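Local coordinates for inositol-1,4,5-trisphosphate 5-phosphatase 1 (Schizosaccharomyces pombe, PDB 1I9Z), which removes the 5-phosphate from soluble and lipid inositol phosphates, including phosphatidylinositol 4,5-bisphosphate, through its central 5-phosphatase domain, which makes up this chain, at residues F257-K262 and P279-R284; C161-H166 and D200-F205; S165-G170 and G206-R211. All coordinates share one frame; numbering follows the deposited sequence.

Contact 1 (F257-K262 and P279-R284); sequences FPPTYK and PAWTDR. With 2IP (D-myo-inositol-1,4-bisphosphate), chain C.
Tyr261 and Ala280 form a single antiparallel, hydrogen-bonded bridge, and because Thr260 also faces Ala280 the pairing is a classic beta bulge. The firmer of its bonds runs from Ala280 N to Tyr261 O at 2.8 Å; the return bond, Tyr261 N to Ala280 O, is weak. Next to the bulge Trp281 sits at the centre of an inverse gamma turn, and its indole NE1 reaches Phe257 O at 2.8 Å, with the acceptor almost in the ring plane. Pro259 lies over one indole face, its CA 3.8 Å from the centroid of the five-membered ring in a CH-pi contact; a proline suits this place because its ring is compact and rigid and its nitrogen has no N-H to satisfy. An edge of the same indole points at the face of Phe257 in an offset edge-to-face pair, planes at 86°.

With chi1 at 171°, the Tyr261 ring swings away from its own backbone N and extends past Thr282 to the inositol bisphosphate. There its hydroxyl crowds O5 and the 4-phosphate so closely that the bond type at this end is doubtful, while Lys262 NZ makes only a weak bond to O42 of the 4-phosphate. This is the pocket end of a DNase I-like phosphatase domain, and His306 meets the Tyr261 ring from outside the two segments. At Asp283, OD2 takes two hydroxyl donors and also bonds to His306 ND1: Thr282 OG1 comes from above the carboxylate plane, and Thr260 OG1 gives its proton to the anti lone pair at 2.7 Å.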
loop_
_atom_site.group_PDB
_atom_site.type_symbol
_atom_site.label_atom_id
_atom_site.label_comp_id
_atom_site.label_asym_id
_atom_site.label_seq_id
_atom_site.Cartn_x
_atom_site.Cartn_y
_atom_site.Cartn_z
ATOM N N PHE A 257 10.061 10.265 11.035
ATOM C CA PHE A 257 9.757 9.622 12.317
ATOM C C PHE A 257 10.868 8.688 12.727
ATOM O O PHE A 257 11.594 8.174 11.883
ATOM C CB PHE A 257 8.401 8.867 12.218
ATOM C CG PHE A 257 8.310 7.934 11.062
ATOM C CD1 PHE A 257 8.665 6.576 11.197
ATOM C CD2 PHE A 257 7.839 8.399 9.826
ATOM C CE1 PHE A 257 8.529 5.682 10.073
ATOM C CE2 PHE A 257 7.710 7.534 8.708
ATOM C CZ PHE A 257 8.049 6.171 8.838
ATOM N N PRO A 258 11.015 8.421 14.036
ATOM C CA PRO A 258 12.068 7.533 14.514
ATOM C C PRO A 258 11.832 6.065 14.139
ATOM O O PRO A 258 10.687 5.703 13.798
ATOM C CB PRO A 258 12.024 7.712 16.034
ATOM C CG PRO A 258 11.070 8.924 16.308
ATOM C CD PRO A 258 10.180 8.972 15.143
ATOM N N PRO A 259 12.882 5.238 14.146
ATOM C CA PRO A 259 12.862 3.796 13.848
ATOM C C PRO A 259 11.705 3.214 14.685
ATOM O O PRO A 259 11.540 3.548 15.904
ATOM C CB PRO A 259 14.205 3.333 14.406
ATOM C CG PRO A 259 15.134 4.493 13.899
ATOM C CD PRO A 259 14.278 5.734 14.254
ATOM N N THR A 260 10.850 2.434 14.000
ATOM C CA THR A 260 9.659 1.908 14.606
ATOM C C THR A 260 9.857 0.577 15.295
ATOM O O THR A 260 8.900 0.018 15.822
ATOM C CB THR A 260 8.598 1.685 13.530
ATOM O OG1 THR A 260 9.178 0.877 12.442
ATOM C CG2 THR A 260 8.152 3.049 12.935
ATOM N N TYR A 261 11.093 0.093 15.267
ATOM C CA TYR A 261 11.446 -1.160 15.790
ATOM C C TYR A 261 12.771 -1.026 16.481
ATOM O O TYR A 261 13.678 -0.274 16.084
ATOM C CB TYR A 261 11.606 -2.217 14.668
ATOM C CG TYR A 261 12.184 -3.540 15.093
ATOM C CD1 TYR A 261 11.355 -4.539 15.626
ATOM C CD2 TYR A 261 13.556 -3.846 14.876
ATOM C CE1 TYR A 261 11.855 -5.841 15.914
ATOM C CE2 TYR A 261 14.061 -5.145 15.192
ATOM C CZ TYR A 261 13.204 -6.119 15.695
ATOM O OH TYR A 261 13.655 -7.406 15.988
ATOM N N LYS A 262 12.485 -1.874 17.447
ATOM C CA LYS A 262 12.536 -2.690 18.582
ATOM C C LYS A 262 12.313 -2.050 19.907
ATOM O O LYS A 262 13.229 -1.719 20.528
ATOM C CB LYS A 262 13.690 -3.620 18.532
ATOM C CG LYS A 262 13.613 -4.409 19.643
ATOM C CD LYS A 262 12.436 -5.235 19.545
ATOM C CE LYS A 262 13.086 -6.629 19.526
ATOM N NZ LYS A 262 12.300 -7.500 20.500
ATOM N N PRO A 279 17.906 -0.692 16.609
ATOM C CA PRO A 279 16.682 -0.064 16.070
ATOM C C PRO A 279 16.713 -0.019 14.551
ATOM O O PRO A 279 17.813 0.030 13.945
ATOM C CB PRO A 279 16.664 1.358 16.638
ATOM C CG PRO A 279 17.404 1.164 18.010
ATOM C CD PRO A 279 18.540 0.119 17.678
ATOM N N ALA A 280 15.516 -0.002 13.947
ATOM C CA ALA A 280 15.430 0.047 12.485
ATOM C C ALA A 280 14.083 0.548 11.991
ATOM O O ALA A 280 13.117 0.493 12.720
ATOM C CB ALA A 280 15.679 -1.400 11.925
ATOM N N TRP A 281 14.054 1.060 10.761
ATOM C CA TRP A 281 12.821 1.421 10.101
ATOM C C TRP A 281 12.361 0.127 9.357
ATOM O O TRP A 281 12.440 0.011 8.108
ATOM C CB TRP A 281 13.028 2.563 9.081
ATOM C CG TRP A 281 13.163 3.883 9.788
ATOM C CD1 TRP A 281 12.168 4.611 10.440
ATOM C CD2 TRP A 281 14.338 4.687 9.815
ATOM N NE1 TRP A 281 12.684 5.849 10.849
ATOM C CE2 TRP A 281 13.999 5.914 10.466
ATOM C CE3 TRP A 281 15.656 4.500 9.333
ATOM C CZ2 TRP A 281 14.938 6.958 10.635
ATOM C CZ3 TRP A 281 16.584 5.564 9.513
ATOM C CH2 TRP A 281 16.215 6.740 10.136
ATOM N N THR A 282 11.858 -0.842 10.142
ATOM C CA THR A 282 11.402 -2.118 9.548
ATOM C C THR A 282 10.079 -1.949 8.794
ATOM O O THR A 282 9.815 -2.669 7.844
ATOM C CB THR A 282 11.131 -3.195 10.642
ATOM O OG1 THR A 282 10.408 -2.628 11.746
ATOM C CG2 THR A 282 12.406 -3.737 11.163
ATOM N N ASP A 283 9.254 -0.985 9.234
ATOM C CA ASP A 283 7.866 -0.785 8.686
ATOM C C ASP A 283 7.831 0.329 7.667
ATOM O O ASP A 283 8.182 1.444 7.991
ATOM C CB ASP A 283 6.958 -0.474 9.886
ATOM C CG ASP A 283 7.118 -1.569 10.939
ATOM O OD1 ASP A 283 6.565 -2.674 10.705
ATOM O OD2 ASP A 283 7.895 -1.398 11.939
ATOM N N ARG A 284 7.396 0.007 6.455
ATOM C CA ARG A 284 7.492 1.005 5.349
ATOM C C ARG A 284 6.296 0.973 4.456
ATOM O O ARG A 284 5.584 -0.058 4.360
ATOM C CB ARG A 284 8.759 0.667 4.523
ATOM C CG ARG A 284 10.021 0.418 5.405
ATOM C CD ARG A 284 10.610 1.714 5.957
ATOM N NE ARG A 284 11.495 2.452 5.031
ATOM C CZ ARG A 284 12.826 2.260 4.978
ATOM N NH1 ARG A 284 13.547 2.975 4.121
ATOM N NH2 ARG A 284 13.447 1.363 5.764
HETATM C C1 2IP C . 17.572 -11.791 14.237
HETATM C C2 2IP C . 16.446 -12.788 14.615
HETATM C C3 2IP C . 15.518 -12.221 15.741
HETATM C C4 2IP C . 14.922 -10.827 15.414
HETATM C C5 2IP C . 16.109 -9.865 15.186
HETATM C C6 2IP C . 17.029 -10.327 14.017
HETATM O O1 2IP C . 18.965 -11.949 14.290
HETATM O O2 2IP C . 15.617 -13.089 13.525
HETATM O O3 2IP C . 14.438 -13.080 15.960
HETATM O O4 2IP C . 14.102 -10.383 16.544
HETATM O O5 2IP C . 15.634 -8.553 14.885
HETATM O O6 2IP C . 18.038 -9.325 14.025
HETATM P P4 2IP C . 12.543 -10.177 16.475
HETATM O O41 2IP C . 12.272 -9.243 15.238
HETATM O O42 2IP C . 12.069 -9.550 17.708
HETATM O O43 2IP C . 12.028 -11.617 16.308
HETATM P P1 2IP C . 20.023 -12.135 13.238
HETATM O O11 2IP C . 20.795 -13.363 13.751
HETATM O O12 2IP C . 19.627 -12.360 11.799
HETATM O O13 2IP C . 20.952 -10.929 13.423
#

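Contact 2 (C161-H166 and D200-F205); sequences CFITSH and DYVVWF
Ile163 lays its CG2 methyl over one face of the Trp204 indole, 3.9 Å from the centroid of the five-membered ring, while CD1 reaches back to Val202 CG1 at 3.6 Å. A chi1 of -48° sets CG2 there and sends the other branch to Val202, its CD1 still brushing the six-membered ring. A branched aliphatic residue fits where a broad ring and a valine must both be met. The indole is also held at NE1, which donates to Ser165 OG at 3.0 Å, the oxygen standing somewhat out of the ring plane. On the other face of the sheet, Thr164 CB rests over the Phe205 ring, and Phe162 CD2 packs on Val203 CB at 3.7 Å. Phe205 O takes two donors, Ser165 N at 2.9 Å and, from above the carbonyl plane, Thr164 OG1 at 3.2 Å.

The backbones run parallel, their axes 11° apart, joined by a ladder of N-H to O=C bonds. They are the two strands of a beta-alpha-beta crossover through helix 174-187, whose Tyr181 meets the Trp204 ring. On the Thr164 and Phe205 face, strands 113-120 and 20-33 of the second sheet pack against the pair, and strand 147-155 continues the first sheet.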
loop_
_atom_site.group_PDB
_atom_site.type_symbol
_atom_site.label_atom_id
_atom_site.label_comp_id
_atom_site.label_asym_id
_atom_site.label_seq_id
_atom_site.Cartn_x
_atom_site.Cartn_y
_atom_site.Cartn_z
ATOM N N CYS A 161 -3.841 -1.528 -6.853
ATOM C CA CYS A 161 -3.434 -2.774 -6.276
ATOM C C CYS A 161 -2.726 -2.503 -4.976
ATOM O O CYS A 161 -1.798 -1.675 -4.932
ATOM C CB CYS A 161 -2.534 -3.563 -7.227
ATOM S SG CYS A 161 -1.892 -5.129 -6.556
ATOM N N PHE A 162 -3.174 -3.183 -3.906
ATOM C CA PHE A 162 -2.580 -3.055 -2.599
ATOM C C PHE A 162 -1.935 -4.358 -2.126
ATOM O O PHE A 162 -2.547 -5.473 -2.202
ATOM C CB PHE A 162 -3.644 -2.593 -1.575
ATOM C CG PHE A 162 -4.155 -1.267 -1.878
ATOM C CD1 PHE A 162 -5.283 -1.110 -2.696
ATOM C CD2 PHE A 162 -3.460 -0.121 -1.394
ATOM C CE1 PHE A 162 -5.752 0.166 -3.030
ATOM C CE2 PHE A 162 -3.912 1.147 -1.721
ATOM C CZ PHE A 162 -5.047 1.293 -2.529
ATOM N N ILE A 163 -0.701 -4.228 -1.626
ATOM C CA ILE A 163 0.026 -5.372 -1.153
ATOM C C ILE A 163 0.638 -5.126 0.200
ATOM O O ILE A 163 1.305 -4.103 0.389
ATOM C CB ILE A 163 1.207 -5.728 -2.082
ATOM C CG1 ILE A 163 0.729 -5.757 -3.533
ATOM C CG2 ILE A 163 1.848 -7.052 -1.668
ATOM C CD1 ILE A 163 1.564 -4.954 -4.430
ATOM N N THR A 164 0.358 -6.012 1.176
ATOM C CA THR A 164 1.093 -5.905 2.436
ATOM C C THR A 164 1.997 -7.154 2.554
ATOM O O THR A 164 1.687 -8.216 2.015
ATOM C CB THR A 164 0.163 -5.769 3.698
ATOM O OG1 THR A 164 0.982 -5.404 4.804
ATOM C CG2 THR A 164 -0.533 -7.139 4.019
ATOM N N SER A 165 3.155 -7.050 3.219
ATOM C CA SER A 165 4.083 -8.165 3.350
ATOM C C SER A 165 4.810 -8.174 4.665
ATOM O O SER A 165 4.821 -7.154 5.421
ATOM C CB SER A 165 5.225 -8.049 2.287
ATOM O OG SER A 165 4.586 -8.051 1.048
ATOM N N HIS A 166 5.429 -9.318 4.922
ATOM C CA HIS A 166 6.303 -9.484 6.084
ATOM C C HIS A 166 7.454 -10.210 5.478
ATOM O O HIS A 166 7.294 -11.385 5.053
ATOM C CB HIS A 166 5.607 -10.343 7.134
ATOM C CG HIS A 166 6.241 -10.308 8.490
ATOM N ND1 HIS A 166 7.458 -9.704 8.762
ATOM C CD2 HIS A 166 5.838 -10.893 9.646
ATOM C CE1 HIS A 166 7.783 -9.927 10.036
ATOM N NE2 HIS A 166 6.809 -10.638 10.582
ATOM N N ASP A 200 -2.814 1.270 -12.461
ATOM C CA ASP A 200 -2.446 2.699 -12.424
ATOM C C ASP A 200 -1.715 3.051 -11.124
ATOM O O ASP A 200 -0.732 3.815 -11.140
ATOM C CB ASP A 200 -3.701 3.550 -12.543
ATOM C CG ASP A 200 -4.408 3.270 -13.847
ATOM O OD1 ASP A 200 -3.811 3.591 -14.905
ATOM O OD2 ASP A 200 -5.482 2.645 -13.840
ATOM N N TYR A 201 -2.205 2.511 -9.997
ATOM C CA TYR A 201 -1.594 2.781 -8.696
ATOM C C TYR A 201 -1.321 1.480 -7.937
ATOM O O TYR A 201 -2.198 0.594 -7.882
ATOM C CB TYR A 201 -2.550 3.651 -7.848
ATOM C CG TYR A 201 -3.041 4.900 -8.538
ATOM C CD1 TYR A 201 -4.394 5.194 -8.584
ATOM C CD2 TYR A 201 -2.127 5.824 -9.088
ATOM C CE1 TYR A 201 -4.877 6.368 -9.145
ATOM C CE2 TYR A 201 -2.570 6.999 -9.657
ATOM C CZ TYR A 201 -3.942 7.277 -9.690
ATOM O OH TYR A 201 -4.409 8.424 -10.271
ATOM N N VAL A 202 -0.127 1.352 -7.338
ATOM C CA VAL A 202 0.189 0.168 -6.549
ATOM C C VAL A 202 0.784 0.678 -5.218
ATOM O O VAL A 202 1.682 1.554 -5.246
ATOM C CB VAL A 202 1.291 -0.697 -7.225
ATOM C CG1 VAL A 202 1.592 -1.910 -6.320
ATOM C CG2 VAL A 202 0.870 -1.155 -8.637
ATOM N N VAL A 203 0.342 0.153 -4.074
ATOM C CA VAL A 203 0.936 0.579 -2.782
ATOM C C VAL A 203 1.352 -0.727 -2.177
ATOM O O VAL A 203 0.530 -1.669 -2.076
ATOM C CB VAL A 203 -0.056 1.306 -1.822
ATOM C CG1 VAL A 203 0.646 1.602 -0.479
ATOM C CG2 VAL A 203 -0.499 2.625 -2.450
ATOM N N TRP A 204 2.655 -0.842 -1.860
ATOM C CA TRP A 204 3.179 -2.109 -1.311
ATOM C C TRP A 204 3.816 -1.701 0.013
ATOM O O TRP A 204 4.672 -0.814 0.048
ATOM C CB TRP A 204 4.211 -2.689 -2.249
ATOM C CG TRP A 204 4.725 -4.038 -1.947
ATOM C CD1 TRP A 204 4.751 -4.691 -0.742
ATOM C CD2 TRP A 204 5.352 -4.915 -2.891
ATOM N NE1 TRP A 204 5.338 -5.911 -0.892
ATOM C CE2 TRP A 204 5.724 -6.062 -2.200
ATOM C CE3 TRP A 204 5.643 -4.813 -4.258
ATOM C CZ2 TRP A 204 6.389 -7.151 -2.831
ATOM C CZ3 TRP A 204 6.303 -5.912 -4.884
ATOM C CH2 TRP A 204 6.659 -7.042 -4.173
ATOM N N PHE A 205 3.447 -2.374 1.099
ATOM C CA PHE A 205 3.892 -1.935 2.389
ATOM C C PHE A 205 3.909 -3.045 3.428
ATOM O O PHE A 205 3.409 -4.134 3.174
ATOM C CB PHE A 205 2.908 -0.820 2.892
ATOM C CG PHE A 205 1.469 -1.349 3.214
ATOM C CD1 PHE A 205 1.127 -1.693 4.527
ATOM C CD2 PHE A 205 0.510 -1.496 2.218
ATOM C CE1 PHE A 205 -0.159 -2.167 4.834
ATOM C CE2 PHE A 205 -0.785 -1.966 2.488
ATOM C CZ PHE A 205 -1.131 -2.301 3.826
#

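Contact 3 (S165-G170 and G206-R211); sequences SHLAAG and GDFNYR. With 2IP (D-myo-inositol-1,4-bisphosphate), chain C.
Asn209 donates from ND2 to Leu167 O at 2.8 Å, a nearly straight bond (166°) close to its amide plane, carrying on where the backbone pairing ends. Before it, Asp207 N bonds to Ser165 O at 3.1 Å and Leu167 N to Asp207 O at 2.9 Å. Gly206 suits its corner because its backbone angles call for glycine and a CB would clash with Ser165 O. The carboxylate of Asp207 lies alongside the His166 imidazole, the two planes 21° apart, but its OD2 is hydrogen-bonded to Asn33 ND2; His166 NE2 has a weak bond to Glu64. Leu167 CD1 packs on Phe208 CB, the apolar part of the contact.

The segments leave the C-terminal ends of neighbouring parallel strands of a DNase I-like fold, where the ligand pocket opens. Arg211 bends at chi2 (-57°), which brings the guanidinium back to Asn209, gripping it side-on: NE gives to the backbone O at 2.8 Å and NH2 to OD1 at 2.9 Å, both from above the carbonyl planes. Gly170 O lies over the centre of one guanidinium face while Arg177 NH1 supplies its hydrogen bond; Arg177 NH2 bonds Ala168 O. NH1 of Arg211 serves two oxygens of the inositol bisphosphate, O5 at 3.0 Å and O6 at 3.3 Å, with a weak bond from NH2 to O5. A methionine here offers no N-H, and the ligand would probably be held less firmly at O5 and O6, with Asn209 OD1 left without its partner. Gly170 too has backbone angles that call for glycine, and a CB would stand 3.0 Å from ligand O12.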
loop_
_atom_site.group_PDB
_atom_site.type_symbol
_atom_site.label_atom_id
_atom_site.label_comp_id
_atom_site.label_asym_id
_atom_site.label_seq_id
_atom_site.Cartn_x
_atom_site.Cartn_y
_atom_site.Cartn_z
ATOM N N SER A 165 3.155 -7.050 3.219
ATOM C CA SER A 165 4.083 -8.165 3.350
ATOM C C SER A 165 4.810 -8.174 4.665
ATOM O O SER A 165 4.821 -7.154 5.421
ATOM C CB SER A 165 5.225 -8.049 2.287
ATOM O OG SER A 165 4.586 -8.051 1.048
ATOM N N HIS A 166 5.429 -9.318 4.922
ATOM C CA HIS A 166 6.303 -9.484 6.084
ATOM C C HIS A 166 7.454 -10.210 5.478
ATOM O O HIS A 166 7.294 -11.385 5.053
ATOM C CB HIS A 166 5.607 -10.343 7.134
ATOM C CG HIS A 166 6.241 -10.308 8.490
ATOM N ND1 HIS A 166 7.458 -9.704 8.762
ATOM C CD2 HIS A 166 5.838 -10.893 9.646
ATOM C CE1 HIS A 166 7.783 -9.927 10.036
ATOM N NE2 HIS A 166 6.809 -10.638 10.582
ATOM N N LEU A 167 8.618 -9.532 5.365
ATOM C CA LEU A 167 9.777 -10.168 4.733
ATOM C C LEU A 167 10.797 -10.746 5.682
ATOM O O LEU A 167 10.699 -10.616 6.947
ATOM C CB LEU A 167 10.443 -9.165 3.743
ATOM C CG LEU A 167 9.520 -8.408 2.800
ATOM C CD1 LEU A 167 10.388 -7.499 1.852
ATOM C CD2 LEU A 167 8.586 -9.442 1.963
ATOM N N ALA A 168 11.806 -11.419 5.122
ATOM C CA ALA A 168 12.770 -12.146 5.988
ATOM C C ALA A 168 13.373 -11.331 7.115
ATOM O O ALA A 168 13.818 -10.204 6.855
ATOM C CB ALA A 168 13.889 -12.727 5.170
ATOM N N ALA A 169 13.434 -11.902 8.328
ATOM C CA ALA A 169 13.985 -11.166 9.483
ATOM C C ALA A 169 15.471 -11.411 9.522
ATOM O O ALA A 169 15.958 -12.389 8.925
ATOM C CB ALA A 169 13.361 -11.682 10.797
ATOM N N GLY A 170 16.190 -10.539 10.210
ATOM C CA GLY A 170 17.623 -10.747 10.330
ATOM C C GLY A 170 18.326 -9.414 10.171
ATOM O O GLY A 170 17.859 -8.522 9.450
ATOM N N GLY A 206 4.455 -2.727 4.595
ATOM C CA GLY A 206 4.454 -3.686 5.707
ATOM C C GLY A 206 5.773 -3.737 6.427
ATOM O O GLY A 206 6.502 -2.762 6.440
ATOM N N ASP A 207 6.077 -4.880 7.039
ATOM C CA ASP A 207 7.310 -5.053 7.808
ATOM C C ASP A 207 8.263 -5.700 6.809
ATOM O O ASP A 207 8.375 -6.936 6.704
ATOM C CB ASP A 207 7.072 -5.995 8.997
ATOM C CG ASP A 207 8.330 -6.173 9.853
ATOM O OD1 ASP A 207 9.433 -5.758 9.383
ATOM O OD2 ASP A 207 8.213 -6.743 10.971
ATOM N N PHE A 208 8.962 -4.834 6.076
ATOM C CA PHE A 208 9.920 -5.334 5.082
ATOM C C PHE A 208 11.191 -5.818 5.768
ATOM O O PHE A 208 12.032 -6.468 5.153
ATOM C CB PHE A 208 10.242 -4.258 4.006
ATOM C CG PHE A 208 9.072 -3.828 3.174
ATOM C CD1 PHE A 208 7.914 -4.624 3.064
ATOM C CD2 PHE A 208 9.158 -2.652 2.389
ATOM C CE1 PHE A 208 6.898 -4.279 2.190
ATOM C CE2 PHE A 208 8.155 -2.301 1.526
ATOM C CZ PHE A 208 7.013 -3.116 1.411
ATOM N N ASN A 209 11.371 -5.450 7.048
ATOM C CA ASN A 209 12.476 -5.944 7.845
ATOM C C ASN A 209 13.862 -5.434 7.543
ATOM O O ASN A 209 14.817 -5.918 8.130
ATOM C CB ASN A 209 12.510 -7.500 7.899
ATOM C CG ASN A 209 12.085 -8.079 9.301
ATOM O OD1 ASN A 209 12.469 -7.556 10.338
ATOM N ND2 ASN A 209 11.247 -9.149 9.300
ATOM N N TYR A 210 13.961 -4.438 6.661
ATOM C CA TYR A 210 15.265 -3.857 6.361
ATOM C C TYR A 210 15.741 -3.082 7.564
ATOM O O TYR A 210 14.929 -2.416 8.285
ATOM C CB TYR A 210 15.199 -2.980 5.141
ATOM C CG TYR A 210 15.084 -3.781 3.838
ATOM C CD1 TYR A 210 13.835 -4.081 3.286
ATOM C CD2 TYR A 210 16.233 -4.189 3.146
ATOM C CE1 TYR A 210 13.715 -4.757 2.070
ATOM C CE2 TYR A 210 16.120 -4.893 1.944
ATOM C CZ TYR A 210 14.830 -5.161 1.419
ATOM O OH TYR A 210 14.729 -5.822 0.238
ATOM N N ARG A 211 17.062 -3.104 7.762
ATOM C CA ARG A 211 17.670 -2.564 9.008
ATOM C C ARG A 211 18.642 -1.394 8.792
ATOM O O ARG A 211 18.941 -0.993 7.636
ATOM C CB ARG A 211 18.427 -3.695 9.734
ATOM C CG ARG A 211 17.606 -4.999 9.974
ATOM C CD ARG A 211 16.322 -4.729 10.778
ATOM N NE ARG A 211 15.518 -5.953 10.882
ATOM C CZ ARG A 211 15.672 -6.868 11.846
ATOM N NH1 ARG A 211 16.597 -6.682 12.793
ATOM N NH2 ARG A 211 14.943 -8.003 11.819
HETATM C C1 2IP C . 17.572 -11.791 14.237
HETATM C C2 2IP C . 16.446 -12.788 14.615
HETATM C C3 2IP C . 15.518 -12.221 15.741
HETATM C C4 2IP C . 14.922 -10.827 15.414
HETATM C C5 2IP C . 16.109 -9.865 15.186
HETATM C C6 2IP C . 17.029 -10.327 14.017
HETATM O O1 2IP C . 18.965 -11.949 14.290
HETATM O O2 2IP C . 15.617 -13.089 13.525
HETATM O O3 2IP C . 14.438 -13.080 15.960
HETATM O O4 2IP C . 14.102 -10.383 16.544
HETATM O O5 2IP C . 15.634 -8.553 14.885
HETATM O O6 2IP C . 18.038 -9.325 14.025
HETATM P P4 2IP C . 12.543 -10.177 16.475
HETATM O O41 2IP C . 12.272 -9.243 15.238
HETATM O O42 2IP C . 12.069 -9.550 17.708
HETATM O O43 2IP C . 12.028 -11.617 16.308
HETATM P P1 2IP C . 20.023 -12.135 13.238
HETATM O O11 2IP C . 20.795 -13.363 13.751
HETATM O O12 2IP C . 19.627 -12.360 11.799
HETATM O O13 2IP C . 20.952 -10.929 13.423
#

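Overall arrangement
Strand 158-166 supplies the first segment of both contact 2 and contact 3, which share Ser165 and His166. After it the chain passes through helix 174-187 and returns as strand 201-205; contact 2 closes this crossover, and contact 3 prolongs the pairing into the loops beyond both strands, closing a slightly longer, overlapping loop. Contact 1 follows in series, closing the short loop between 257-262 and 279-284 just as strand 283-288 begins. That strand is the other neighbour of 201-205, and probable backbone bonds, Arg284 O to Gly206 N and Thr282 O to Asn209 N, tie contact 1 to contact 3. Contacts 1 and 3 both touch the inositol bisphosphate, whereas contact 2 lies near the chain's centre.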